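Local coordinates for DNA photolyase (Agrobacterium tumefaciens, PDB 4U63), which repairs cyclobutane pyrimidine dimers in DNA with light, using a flavin (FAD) as catalytic cofactor and a methenyltetrahydrofolate as light-harvesting antenna, at residues Leu66-Trp72 with Arg388-Ala394; Asp218-Trp223 with Trp355-Thr359. One frame throughout, in Å; residues are numbered along the deposited sequence.

Contact 1 (Leu66-Trp72 with Arg388-Ala394); sequences LGGAQEW and RDTLVDA. With MHF (5,10-methenyl-6,7,8-trihydrofolic acid), chain B.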
ATOM      1  N   LEU A  66       0.547  -9.242  -1.235  1.00 32.10           N
ATOM      2  CA  LEU A  66       1.948  -9.269  -0.862  1.00 33.63           C
ATOM      3  C   LEU A  66       2.197 -10.032   0.448  1.00 34.56           C
ATOM      4  O   LEU A  66       3.349 -10.344   0.760  1.00 36.65           O
ATOM      5  CB  LEU A  66       2.512  -7.840  -0.779  1.00 33.30           C
ATOM      6  CG  LEU A  66       2.457  -6.939  -2.036  1.00 34.48           C
ATOM      7  CD1 LEU A  66       3.560  -5.874  -1.968  1.00 29.99           C
ATOM      8  CD2 LEU A  66       2.573  -7.717  -3.340  1.00 38.21           C
ATOM      9  N   GLY A  67       1.138 -10.345   1.202  1.00 30.54           N
ATOM     10  CA  GLY A  67       1.284 -11.032   2.470  1.00 23.08           C
ATOM     11  C   GLY A  67      -0.018 -11.355   3.166  1.00 21.50           C
ATOM     12  O   GLY A  67      -1.091 -11.159   2.603  1.00 23.17           O
ATOM     13  N   GLY A  68       0.097 -11.846   4.397  1.00 21.77           N
ATOM     14  CA  GLY A  68      -1.052 -12.314   5.201  1.00 22.32           C
ATOM     15  C   GLY A  68      -2.141 -11.273   5.443  1.00 21.69           C
ATOM     16  O   GLY A  68      -3.320 -11.554   5.268  1.00 24.45           O
ATOM     17  N   ALA A  69      -1.751 -10.067   5.838  1.00 21.76           N
ATOM     18  CA  ALA A  69      -2.731  -8.984   6.038  1.00 21.53           C
ATOM     19  C   ALA A  69      -3.480  -8.645   4.739  1.00 20.39           C
ATOM     20  O   ALA A  69      -4.693  -8.414   4.744  1.00 23.24           O
ATOM     21  CB  ALA A  69      -2.050  -7.751   6.600  1.00 19.93           C
ATOM     22  N   GLN A  70      -2.752  -8.627   3.629  1.00 20.98           N
ATOM     23  CA  GLN A  70      -3.356  -8.319   2.340  1.00 22.34           C
ATOM     24  C   GLN A  70      -4.247  -9.462   1.812  1.00 23.06           C
ATOM     25  O   GLN A  70      -5.159  -9.222   1.017  1.00 25.27           O
ATOM     26  CB  GLN A  70      -2.277  -7.942   1.336  1.00 24.26           C
ATOM     27  CG  GLN A  70      -2.780  -7.014   0.260  1.00 26.82           C
ATOM     28  CD  GLN A  70      -1.651  -6.243  -0.379  1.00 27.78           C
ATOM     29  OE1 GLN A  70      -0.868  -6.807  -1.134  1.00 29.84           O
ATOM     30  NE2 GLN A  70      -1.551  -4.954  -0.070  1.00 22.25           N
ATOM     31  N   GLU A  71      -3.979 -10.694   2.248  1.00 21.75           N
ATOM     32  CA  GLU A  71      -4.872 -11.825   1.944  1.00 22.44           C
ATOM     33  C   GLU A  71      -6.221 -11.654   2.650  1.00 23.36           C
ATOM     34  O   GLU A  71      -7.270 -11.920   2.062  1.00 24.23           O
ATOM     35  CB  GLU A  71      -4.228 -13.154   2.328  1.00 22.86           C
ATOM     36  CG  GLU A  71      -3.104 -13.567   1.393  1.00 24.62           C
ATOM     37  CD  GLU A  71      -2.426 -14.851   1.805  1.00 30.30           C
ATOM     38  OE1 GLU A  71      -2.496 -15.234   2.987  1.00 34.33           O
ATOM     39  OE2 GLU A  71      -1.805 -15.485   0.940  1.00 35.46           O
ATOM     40  N   TRP A  72      -6.189 -11.204   3.906  1.00 22.27           N
ATOM     41  CA  TRP A  72      -7.418 -10.835   4.609  1.00 22.00           C
ATOM     42  C   TRP A  72      -8.161  -9.777   3.811  1.00 21.37           C
ATOM     43  O   TRP A  72      -9.368  -9.894   3.596  1.00 23.29           O
ATOM     44  CB  TRP A  72      -7.112 -10.314   6.013  1.00 22.42           C
ATOM     45  CG  TRP A  72      -8.303  -9.864   6.784  1.00 22.17           C
ATOM     46  CD1 TRP A  72      -9.037 -10.613   7.643  1.00 24.59           C
ATOM     47  CD2 TRP A  72      -8.893  -8.555   6.782  1.00 22.82           C
ATOM     48  NE1 TRP A  72     -10.050  -9.862   8.174  1.00 24.61           N
ATOM     49  CE2 TRP A  72      -9.989  -8.593   7.667  1.00 21.89           C
ATOM     50  CE3 TRP A  72      -8.604  -7.356   6.119  1.00 22.31           C
ATOM     51  CZ2 TRP A  72     -10.801  -7.481   7.908  1.00 22.22           C
ATOM     52  CZ3 TRP A  72      -9.415  -6.243   6.356  1.00 22.24           C
ATOM     53  CH2 TRP A  72     -10.499  -6.317   7.246  1.00 22.19           C
ATOM     54  N   ARG A 388       5.678  -6.188   4.258  1.00 19.78           N
ATOM     55  CA  ARG A 388       4.956  -6.896   3.194  1.00 19.49           C
ATOM     56  C   ARG A 388       3.930  -7.890   3.736  1.00 20.98           C
ATOM     57  O   ARG A 388       2.872  -8.070   3.136  1.00 21.97           O
ATOM     58  CB  ARG A 388       5.926  -7.633   2.257  1.00 26.79           C
ATOM     59  CG  ARG A 388       6.067  -7.004   0.884  1.00 34.73           C
ATOM     60  CD  ARG A 388       7.256  -7.562   0.101  1.00 44.00           C
ATOM     61  NE  ARG A 388       7.458  -9.000   0.308  1.00 49.65           N
ATOM     62  CZ  ARG A 388       8.636  -9.631   0.229  1.00 57.77           C
ATOM     63  NH1 ARG A 388       9.765  -8.968  -0.050  1.00 56.96           N
ATOM     64  NH2 ARG A 388       8.690 -10.946   0.441  1.00 64.71           N
ATOM     65  N   ASP A 389       4.250  -8.534   4.858  1.00 21.50           N
ATOM     66  CA  ASP A 389       3.371  -9.548   5.448  1.00 21.14           C
ATOM     67  C   ASP A 389       2.294  -8.967   6.357  1.00 21.87           C
ATOM     68  O   ASP A 389       1.277  -9.640   6.618  1.00 23.43           O
ATOM     69  CB  ASP A 389       4.192 -10.577   6.239  1.00 23.82           C
ATOM     70  CG  ASP A 389       3.405 -11.864   6.534  1.00 27.72           C
ATOM     71  OD1 ASP A 389       2.681 -12.380   5.649  1.00 29.33           O
ATOM     72  OD2 ASP A 389       3.515 -12.377   7.657  1.00 32.33           O
ATOM     73  N   THR A 390       2.503  -7.741   6.841  1.00 20.47           N
ATOM     74  CA  THR A 390       1.661  -7.188   7.915  1.00 18.48           C
ATOM     75  C   THR A 390       0.824  -5.960   7.554  1.00 17.23           C
ATOM     76  O   THR A 390      -0.129  -5.644   8.263  1.00 18.81           O
ATOM     77  CB  THR A 390       2.517  -6.838   9.141  1.00 19.78           C
ATOM     78  OG1 THR A 390       3.605  -5.995   8.740  1.00 20.57           O
ATOM     79  CG2 THR A 390       3.071  -8.106   9.785  1.00 20.80           C
ATOM     80  N   LEU A 391       1.188  -5.273   6.474  1.00 16.86           N
ATOM     81  CA  LEU A 391       0.428  -4.114   6.001  1.00 17.13           C
ATOM     82  C   LEU A 391      -0.698  -4.508   5.072  1.00 17.42           C
ATOM     83  O   LEU A 391      -0.468  -5.180   4.076  1.00 18.84           O
ATOM     84  CB  LEU A 391       1.327  -3.152   5.229  1.00 17.42           C
ATOM     85  CG  LEU A 391       2.394  -2.358   5.997  1.00 18.25           C
ATOM     86  CD1 LEU A 391       3.339  -1.668   5.015  1.00 19.46           C
ATOM     87  CD2 LEU A 391       1.743  -1.337   6.924  1.00 18.63           C
ATOM     88  N   VAL A 392      -1.923  -4.066   5.385  1.00 17.72           N
ATOM     89  CA  VAL A 392      -3.013  -4.186   4.416  1.00 17.46           C
ATOM     90  C   VAL A 392      -2.725  -3.355   3.145  1.00 17.25           C
ATOM     91  O   VAL A 392      -3.212  -3.703   2.072  1.00 18.73           O
ATOM     92  CB  VAL A 392      -4.411  -3.857   4.989  1.00 17.24           C
ATOM     93  CG1 VAL A 392      -4.837  -4.936   5.991  1.00 18.56           C
ATOM     94  CG2 VAL A 392      -4.483  -2.466   5.609  1.00 18.77           C
ATOM     95  N   ASP A 393      -1.927  -2.291   3.277  1.00 18.26           N
ATOM     96  CA  ASP A 393      -1.582  -1.412   2.134  1.00 17.23           C
ATOM     97  C   ASP A 393      -0.265  -1.739   1.449  1.00 16.82           C
ATOM     98  O   ASP A 393       0.191  -0.955   0.601  1.00 17.45           O
ATOM     99  CB  ASP A 393      -1.643   0.098   2.521  1.00 17.62           C
ATOM    100  CG  ASP A 393      -0.536   0.544   3.493  1.00 19.60           C
ATOM    101  OD1 ASP A 393       0.513  -0.127   3.656  1.00 20.84           O
ATOM    102  OD2 ASP A 393      -0.730   1.604   4.120  1.00 20.50           O
ATOM    103  N   ALA A 394       0.339  -2.891   1.778  1.00 17.55           N
ATOM    104  CA  ALA A 394       1.625  -3.255   1.198  1.00 16.74           C
ATOM    105  C   ALA A 394       1.621  -3.021  -0.304  1.00 16.63           C
ATOM    106  O   ALA A 394       0.767  -3.553  -1.027  1.00 17.13           O
ATOM    107  CB  ALA A 394       1.977  -4.697   1.508  1.00 17.85           C
TER
HETATM  108  N1  MHF B1001      -0.419  -8.932   9.895  1.00 26.85           N
HETATM  109  C2  MHF B1001      -0.873  -8.174  10.899  1.00 24.67           C
HETATM  110  NA2 MHF B1001      -1.041  -6.859  10.662  1.00 24.75           N
HETATM  111  N3  MHF B1001      -1.183  -8.692  12.135  1.00 24.41           N
HETATM  112  C4  MHF B1001      -1.016 -10.002  12.394  1.00 25.58           C
HETATM  113  O4  MHF B1001      -1.283 -10.486  13.507  1.00 26.28           O
HETATM  114  C4A MHF B1001      -0.518 -10.861  11.310  1.00 26.00           C
HETATM  115  N5  MHF B1001      -0.249 -12.212  11.435  1.00 29.14           N
HETATM  116  C6  MHF B1001       0.641 -12.914  10.507  1.00 30.87           C
HETATM  117  C7  MHF B1001       0.219 -12.477   9.100  1.00 31.54           C
HETATM  118  N8  MHF B1001       0.230 -11.013   8.998  1.00 30.82           N
HETATM  119  C8A MHF B1001      -0.203 -10.242  10.021  1.00 26.29           C
HETATM  120  C9  MHF B1001       0.463 -14.402  10.866  1.00 35.03           C
HETATM  121  N10 MHF B1001      -0.581 -14.414  11.910  1.00 37.02           N
HETATM  122  C11 MHF B1001      -0.615 -13.083  12.495  1.00 32.29           C
HETATM  123  C12 MHF B1001      -0.846 -17.589  14.701  1.00 47.23           C
HETATM  124  C13 MHF B1001      -0.698 -16.278  15.176  1.00 47.15           C
HETATM  125  C14 MHF B1001      -0.596 -15.219  14.291  1.00 41.98           C
HETATM  126  C15 MHF B1001      -0.628 -15.446  12.897  1.00 39.31           C
HETATM  127  C16 MHF B1001      -0.802 -16.741  12.428  1.00 38.20           C
HETATM  128  C17 MHF B1001      -0.907 -17.805  13.319  1.00 42.80           C
HETATM  129  C   MHF B1001      -0.982 -18.760  15.640  1.00 61.24           C
HETATM  130  O   MHF B1001      -1.306 -19.831  15.151  1.00 56.66           O
HETATM  131  N   MHF B1001      -0.823 -18.592  16.960  1.00 86.09           N
HETATM  132  CA  MHF B1001      -1.102 -19.606  17.965  1.00 94.13           C
HETATM  133  CB  MHF B1001       0.163 -20.062  18.691  1.00 95.97           C
HETATM  134  CG  MHF B1001       1.422 -20.022  17.827  1.00102.87           C
HETATM  135  CD  MHF B1001       2.033 -18.643  17.654  1.00 99.20           C
HETATM  136  OE1 MHF B1001       1.614 -17.679  18.331  1.00110.52           O
HETATM  137  OE2 MHF B1001       2.953 -18.509  16.822  1.00 94.02           O
HETATM  138  CT  MHF B1001      -2.087 -19.059  18.966  1.00103.12           C
HETATM  139  O1  MHF B1001      -3.244 -19.533  18.977  1.00111.76           O
HETATM  140  O2  MHF B1001      -1.733 -18.150  19.753  1.00105.11           O
HETATM  141  O   HOH W   1       5.304 -10.735  -1.012  1.00 44.76           O
HETATM  142  O   HOH W   2       0.156  -7.886   3.789  1.00 21.74           O
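The amide of Gln-70 reaches across to the turn Leu-391 to Ala-394 and spends both N-H groups of NE2 on it. With CG anti to the backbone N (chi1 -152°) and the chain extended beyond it, Gln-70 NE2 lies 3.0 Å from Val-392 O. The second bond, from Gln-70 NE2 to Ala-394 O, measures 2.9 Å. Both acceptors lie close to the amide plane, but Ala-394 O is met on a lone pair, Val-392 O from above its carbonyl plane. On the other branch OE1 takes the N-H of Leu-66, which fixes the flip of the amide.

At the start of helix 68-87, Asp-389 bends OD1 back to Gly-68 N (2.9 Å), met from above the carboxylate plane. Asp-389 O accepts Ala-69 N at 3.2 Å. Ala-69 sets its methyl against Thr-390 O and Val-392 CG1, and Leu-66 CB rests on Ala-394 CB. A water ties Gln-70 N to Arg-388 O and Leu-391 O.

Asp-393 O in the same turn bonds FAD N3, so one short segment, clamped by Gln-70, serves both chromophores: two of its backbone carbonyls, Asp-389 O and Thr-390 O, accept N8 and NA2 of MHF, the methenyl-folate antenna.

Contact 2 (Asp218-Trp223 with Trp355-Thr359); sequences DFSDIW and WQHGT. With MHF (5,10-methenyl-6,7,8-trihydrofolic acid), chain B.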
ATOM      1  N   ASP A 218      -9.317  -7.333  14.976  1.00 26.16           N
ATOM      2  CA  ASP A 218      -9.491  -5.878  15.121  1.00 26.51           C
ATOM      3  C   ASP A 218      -9.341  -5.102  13.811  1.00 25.43           C
ATOM      4  O   ASP A 218      -9.548  -3.889  13.792  1.00 26.88           O
ATOM      5  CB  ASP A 218      -8.551  -5.323  16.198  1.00 25.56           C
ATOM      6  CG  ASP A 218      -8.937  -5.771  17.601  1.00 29.97           C
ATOM      7  OD1 ASP A 218     -10.040  -6.344  17.786  1.00 31.15           O
ATOM      8  OD2 ASP A 218      -8.133  -5.547  18.525  1.00 32.74           O
ATOM      9  N   PHE A 219      -9.011  -5.785  12.717  1.00 26.16           N
ATOM     10  CA  PHE A 219      -8.911  -5.121  11.411  1.00 26.49           C
ATOM     11  C   PHE A 219     -10.239  -4.466  11.036  1.00 26.93           C
ATOM     12  O   PHE A 219     -10.256  -3.354  10.520  1.00 26.73           O
ATOM     13  CB  PHE A 219      -8.514  -6.109  10.313  1.00 26.78           C
ATOM     14  CG  PHE A 219      -7.047  -6.448  10.265  1.00 25.06           C
ATOM     15  CD1 PHE A 219      -6.218  -6.342  11.390  1.00 23.16           C
ATOM     16  CD2 PHE A 219      -6.496  -6.904   9.076  1.00 26.11           C
ATOM     17  CE1 PHE A 219      -4.881  -6.675  11.306  1.00 21.18           C
ATOM     18  CE2 PHE A 219      -5.160  -7.240   8.989  1.00 23.87           C
ATOM     19  CZ  PHE A 219      -4.349  -7.119  10.100  1.00 21.93           C
ATOM     20  N   SER A 220     -11.354  -5.150  11.320  1.00 28.33           N
ATOM     21  CA  SER A 220     -12.673  -4.632  10.970  1.00 27.22           C
ATOM     22  C   SER A 220     -13.068  -3.373  11.757  1.00 26.52           C
ATOM     23  O   SER A 220     -14.002  -2.680  11.359  1.00 29.76           O
ATOM     24  CB  SER A 220     -13.752  -5.703  11.145  1.00 29.77           C
ATOM     25  OG  SER A 220     -13.801  -6.166  12.483  1.00 32.96           O
ATOM     26  N   ASP A 221     -12.370  -3.083  12.860  1.00 27.80           N
ATOM     27  CA  ASP A 221     -12.591  -1.845  13.619  1.00 30.50           C
ATOM     28  C   ASP A 221     -12.162  -0.633  12.812  1.00 28.79           C
ATOM     29  O   ASP A 221     -12.695   0.470  12.995  1.00 28.55           O
ATOM     30  CB  ASP A 221     -11.815  -1.860  14.948  1.00 32.95           C
ATOM     31  CG  ASP A 221     -12.327  -2.905  15.927  1.00 37.19           C
ATOM     32  OD1 ASP A 221     -13.481  -3.368  15.787  1.00 35.51           O
ATOM     33  OD2 ASP A 221     -11.569  -3.261  16.854  1.00 36.18           O
ATOM     34  N   ILE A 222     -11.184  -0.849  11.929  1.00 26.14           N
ATOM     35  CA  ILE A 222     -10.609   0.189  11.103  1.00 26.13           C
ATOM     36  C   ILE A 222     -11.025   0.102   9.632  1.00 26.01           C
ATOM     37  O   ILE A 222     -11.196   1.132   8.974  1.00 23.23           O
ATOM     38  CB  ILE A 222      -9.061   0.099  11.136  1.00 25.79           C
ATOM     39  CG1 ILE A 222      -8.537  -0.053  12.576  1.00 28.67           C
ATOM     40  CG2 ILE A 222      -8.431   1.298  10.440  1.00 25.15           C
ATOM     41  CD1 ILE A 222      -8.935   1.061  13.525  1.00 31.20           C
ATOM     42  N   TRP A 223     -11.171  -1.115   9.118  1.00 23.88           N
ATOM     43  CA  TRP A 223     -11.257  -1.333   7.679  1.00 23.05           C
ATOM     44  C   TRP A 223     -12.545  -1.977   7.201  1.00 22.06           C
ATOM     45  O   TRP A 223     -13.095  -2.847   7.871  1.00 22.92           O
ATOM     46  CB  TRP A 223     -10.105  -2.239   7.245  1.00 21.93           C
ATOM     47  CG  TRP A 223      -8.762  -1.702   7.584  1.00 21.46           C
ATOM     48  CD1 TRP A 223      -7.836  -2.272   8.401  1.00 21.53           C
ATOM     49  CD2 TRP A 223      -8.186  -0.485   7.108  1.00 20.61           C
ATOM     50  NE1 TRP A 223      -6.715  -1.480   8.468  1.00 21.88           N
ATOM     51  CE2 TRP A 223      -6.904  -0.375   7.684  1.00 21.03           C
ATOM     52  CE3 TRP A 223      -8.634   0.531   6.255  1.00 19.43           C
ATOM     53  CZ2 TRP A 223      -6.054   0.718   7.429  1.00 21.37           C
ATOM     54  CZ3 TRP A 223      -7.804   1.609   6.005  1.00 20.73           C
ATOM     55  CH2 TRP A 223      -6.520   1.697   6.590  1.00 21.27           C
ATOM     56  N   TRP A 355       0.681  -4.715  14.119  1.00 22.30           N
ATOM     57  CA  TRP A 355       0.201  -6.060  14.421  1.00 23.39           C
ATOM     58  C   TRP A 355      -1.318  -6.096  14.625  1.00 23.02           C
ATOM     59  O   TRP A 355      -1.985  -7.020  14.147  1.00 22.14           O
ATOM     60  CB  TRP A 355       0.902  -6.614  15.660  1.00 24.55           C
ATOM     61  CG  TRP A 355       0.739  -8.072  15.848  1.00 23.41           C
ATOM     62  CD1 TRP A 355       0.076  -8.696  16.860  1.00 24.76           C
ATOM     63  CD2 TRP A 355       1.259  -9.108  15.006  1.00 24.07           C
ATOM     64  NE1 TRP A 355       0.143 -10.053  16.702  1.00 28.91           N
ATOM     65  CE2 TRP A 355       0.866 -10.335  15.572  1.00 30.58           C
ATOM     66  CE3 TRP A 355       2.016  -9.115  13.829  1.00 27.34           C
ATOM     67  CZ2 TRP A 355       1.212 -11.565  15.002  1.00 32.81           C
ATOM     68  CZ3 TRP A 355       2.358 -10.344  13.259  1.00 26.12           C
ATOM     69  CH2 TRP A 355       1.956 -11.544  13.845  1.00 30.72           C
ATOM     70  N   GLN A 356      -1.860  -5.090  15.311  1.00 22.21           N
ATOM     71  CA  GLN A 356      -3.287  -5.070  15.662  1.00 22.31           C
ATOM     72  C   GLN A 356      -4.207  -4.657  14.521  1.00 21.17           C
ATOM     73  O   GLN A 356      -5.268  -5.250  14.347  1.00 21.28           O
ATOM     74  CB  GLN A 356      -3.534  -4.129  16.843  1.00 25.01           C
ATOM     75  CG  GLN A 356      -4.940  -4.236  17.410  1.00 28.05           C
ATOM     76  CD  GLN A 356      -5.213  -3.257  18.536  1.00 28.32           C
ATOM     77  OE1 GLN A 356      -4.349  -2.463  18.919  1.00 29.29           O
ATOM     78  NE2 GLN A 356      -6.431  -3.310  19.076  1.00 27.91           N
ATOM     79  N   HIS A 357      -3.811  -3.629  13.767  1.00 20.13           N
ATOM     80  CA  HIS A 357      -4.683  -3.007  12.766  1.00 21.42           C
ATOM     81  C   HIS A 357      -4.230  -3.123  11.303  1.00 22.52           C
ATOM     82  O   HIS A 357      -4.941  -2.677  10.396  1.00 20.60           O
ATOM     83  CB  HIS A 357      -4.859  -1.526  13.111  1.00 21.24           C
ATOM     84  CG  HIS A 357      -5.611  -1.288  14.383  1.00 24.01           C
ATOM     85  ND1 HIS A 357      -5.305  -0.258  15.246  1.00 25.37           N
ATOM     86  CD2 HIS A 357      -6.649  -1.952  14.944  1.00 25.19           C
ATOM     87  CE1 HIS A 357      -6.126  -0.288  16.273  1.00 23.82           C
ATOM     88  NE2 HIS A 357      -6.949  -1.313  16.123  1.00 26.40           N
ATOM     89  N   GLY A 358      -3.063  -3.706  11.065  1.00 22.31           N
ATOM     90  CA  GLY A 358      -2.573  -3.876   9.707  1.00 22.26           C
ATOM     91  C   GLY A 358      -2.104  -2.600   9.049  1.00 20.80           C
ATOM     92  O   GLY A 358      -2.012  -2.536   7.827  1.00 19.40           O
ATOM     93  N   THR A 359      -1.795  -1.588   9.853  1.00 19.70           N
ATOM     94  CA  THR A 359      -1.299  -0.325   9.335  1.00 19.14           C
ATOM     95  C   THR A 359      -0.486   0.384  10.404  1.00 18.73           C
ATOM     96  O   THR A 359      -0.495  -0.008  11.560  1.00 20.37           O
ATOM     97  CB  THR A 359      -2.448   0.578   8.841  1.00 21.77           C
ATOM     98  OG1 THR A 359      -1.915   1.651   8.067  1.00 25.40           O
ATOM     99  CG2 THR A 359      -3.283   1.124  10.004  1.00 24.90           C
TER
HETATM  100  N1  MHF B1001      -0.419  -8.932   9.895  1.00 26.85           N
HETATM  101  C2  MHF B1001      -0.873  -8.174  10.899  1.00 24.67           C
HETATM  102  NA2 MHF B1001      -1.041  -6.859  10.662  1.00 24.75           N
HETATM  103  N3  MHF B1001      -1.183  -8.692  12.135  1.00 24.41           N
HETATM  104  C4  MHF B1001      -1.016 -10.002  12.394  1.00 25.58           C
HETATM  105  O4  MHF B1001      -1.283 -10.486  13.507  1.00 26.28           O
HETATM  106  C4A MHF B1001      -0.518 -10.861  11.310  1.00 26.00           C
HETATM  107  N5  MHF B1001      -0.249 -12.212  11.435  1.00 29.14           N
HETATM  108  C6  MHF B1001       0.641 -12.914  10.507  1.00 30.87           C
HETATM  109  C7  MHF B1001       0.219 -12.477   9.100  1.00 31.54           C
HETATM  110  N8  MHF B1001       0.230 -11.013   8.998  1.00 30.82           N
HETATM  111  C8A MHF B1001      -0.203 -10.242  10.021  1.00 26.29           C
HETATM  112  C9  MHF B1001       0.463 -14.402  10.866  1.00 35.03           C
HETATM  113  N10 MHF B1001      -0.581 -14.414  11.910  1.00 37.02           N
HETATM  114  C11 MHF B1001      -0.615 -13.083  12.495  1.00 32.29           C
HETATM  115  C12 MHF B1001      -0.846 -17.589  14.701  1.00 47.23           C
HETATM  116  C13 MHF B1001      -0.698 -16.278  15.176  1.00 47.15           C
HETATM  117  C14 MHF B1001      -0.596 -15.219  14.291  1.00 41.98           C
HETATM  118  C15 MHF B1001      -0.628 -15.446  12.897  1.00 39.31           C
HETATM  119  C16 MHF B1001      -0.802 -16.741  12.428  1.00 38.20           C
HETATM  120  C17 MHF B1001      -0.907 -17.805  13.319  1.00 42.80           C
HETATM  121  C   MHF B1001      -0.982 -18.760  15.640  1.00 61.24           C
HETATM  122  O   MHF B1001      -1.306 -19.831  15.151  1.00 56.66           O
HETATM  123  N   MHF B1001      -0.823 -18.592  16.960  1.00 86.09           N
HETATM  124  CA  MHF B1001      -1.102 -19.606  17.965  1.00 94.13           C
HETATM  125  CB  MHF B1001       0.163 -20.062  18.691  1.00 95.97           C
HETATM  126  CG  MHF B1001       1.422 -20.022  17.827  1.00102.87           C
HETATM  127  CD  MHF B1001       2.033 -18.643  17.654  1.00 99.20           C
HETATM  128  OE1 MHF B1001       1.614 -17.679  18.331  1.00110.52           O
HETATM  129  OE2 MHF B1001       2.953 -18.509  16.822  1.00 94.02           O
HETATM  130  CT  MHF B1001      -2.087 -19.059  18.966  1.00103.12           C
HETATM  131  O1  MHF B1001      -3.244 -19.533  18.977  1.00111.76           O
HETATM  132  O2  MHF B1001      -1.733 -18.150  19.753  1.00105.11           O
HETATM  133  O   HOH W   3      -6.446  -7.695  14.900  1.00 25.78           O
HETATM  134  O   HOH W   4      -9.344  -1.791  17.519  1.00 36.55           O
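The short, weakly bonded helix 219-222 lies against the C-terminal end of helix 345-357, the backbones coming closest at Phe-219 and His-357, 4.9 Å between CA atoms, just before Gly-358 leaves the helix with positive phi.

His-357 is held between two side chains: Ile-222 CG1 sits over one face of the imidazole, 3.8 Å from its centroid in a CH-pi contact, and Gln-356 CG lies against the opposite face. A water in the ring plane joins NE2 to Asp-221 OD2. Gln-356 runs out extended, CG anti to the backbone N (chi1 -170°), and Gln-356 NE2 bonds Asp-218 OD2 at 2.9 Å, on the anti side but tilted from the carboxylate plane. Farther in, the indole of Trp-223 points its NE1 at His-357 O, 2.9 Å away; the acceptor lies in the ring plane and is approached nearly along the C=O axis. Ile-222 CG2 covers one face of this indole, and Thr-359 CG2 touches its CZ2 edge.

The Phe-219 ring turns its edge to Gln-356 O and MHF NA2, with His-357 O over one face. Phe-219 CD1 meets Gln-356 O at 3.3 Å, and Phe-219 CZ comes within 3.4 Å of MHF NA2 while packing on Gly-358 CA. Trp-355 turns away from helix 219-222 and lays its indole over the pterin, with MHF O4 2.9 Å above the ring plane. Trp-355 O lies 2.7 Å from MHF N3.

The helix end thus gives its carbonyls to different tasks: Trp-355 O faces the pterin, Gln-356 O takes a water that also binds Asp-218 N, and His-357 O receives the indole N-H. Backbone oxygen and aromatic surface meet the antenna, while the Gln-356 to Asp-218 and Trp-223 to His-357 bonds tie together the two segments that frame it.

The centres of contacts 1 and 2 lie 11 Å apart, and contact 2 is nested along the chain inside the loop that contact 1 closes. Contact 1 brings the start of helix 68-87, in the photolyase family region, to the end of helix 380-390 in the FAD-binding region; contact 2 sets helix 219-222 on the end of helix 345-357. They meet directly: Val-392 N probably bonds Gly-358 O (2.9 Å), Val-392 CG1 packs on Phe-219, and Trp-72 stacks edge-to-face with it. Between them they supply six of the nine antenna-pocket residues, so the folate sits where distant parts of the chain converge, close to the flavin.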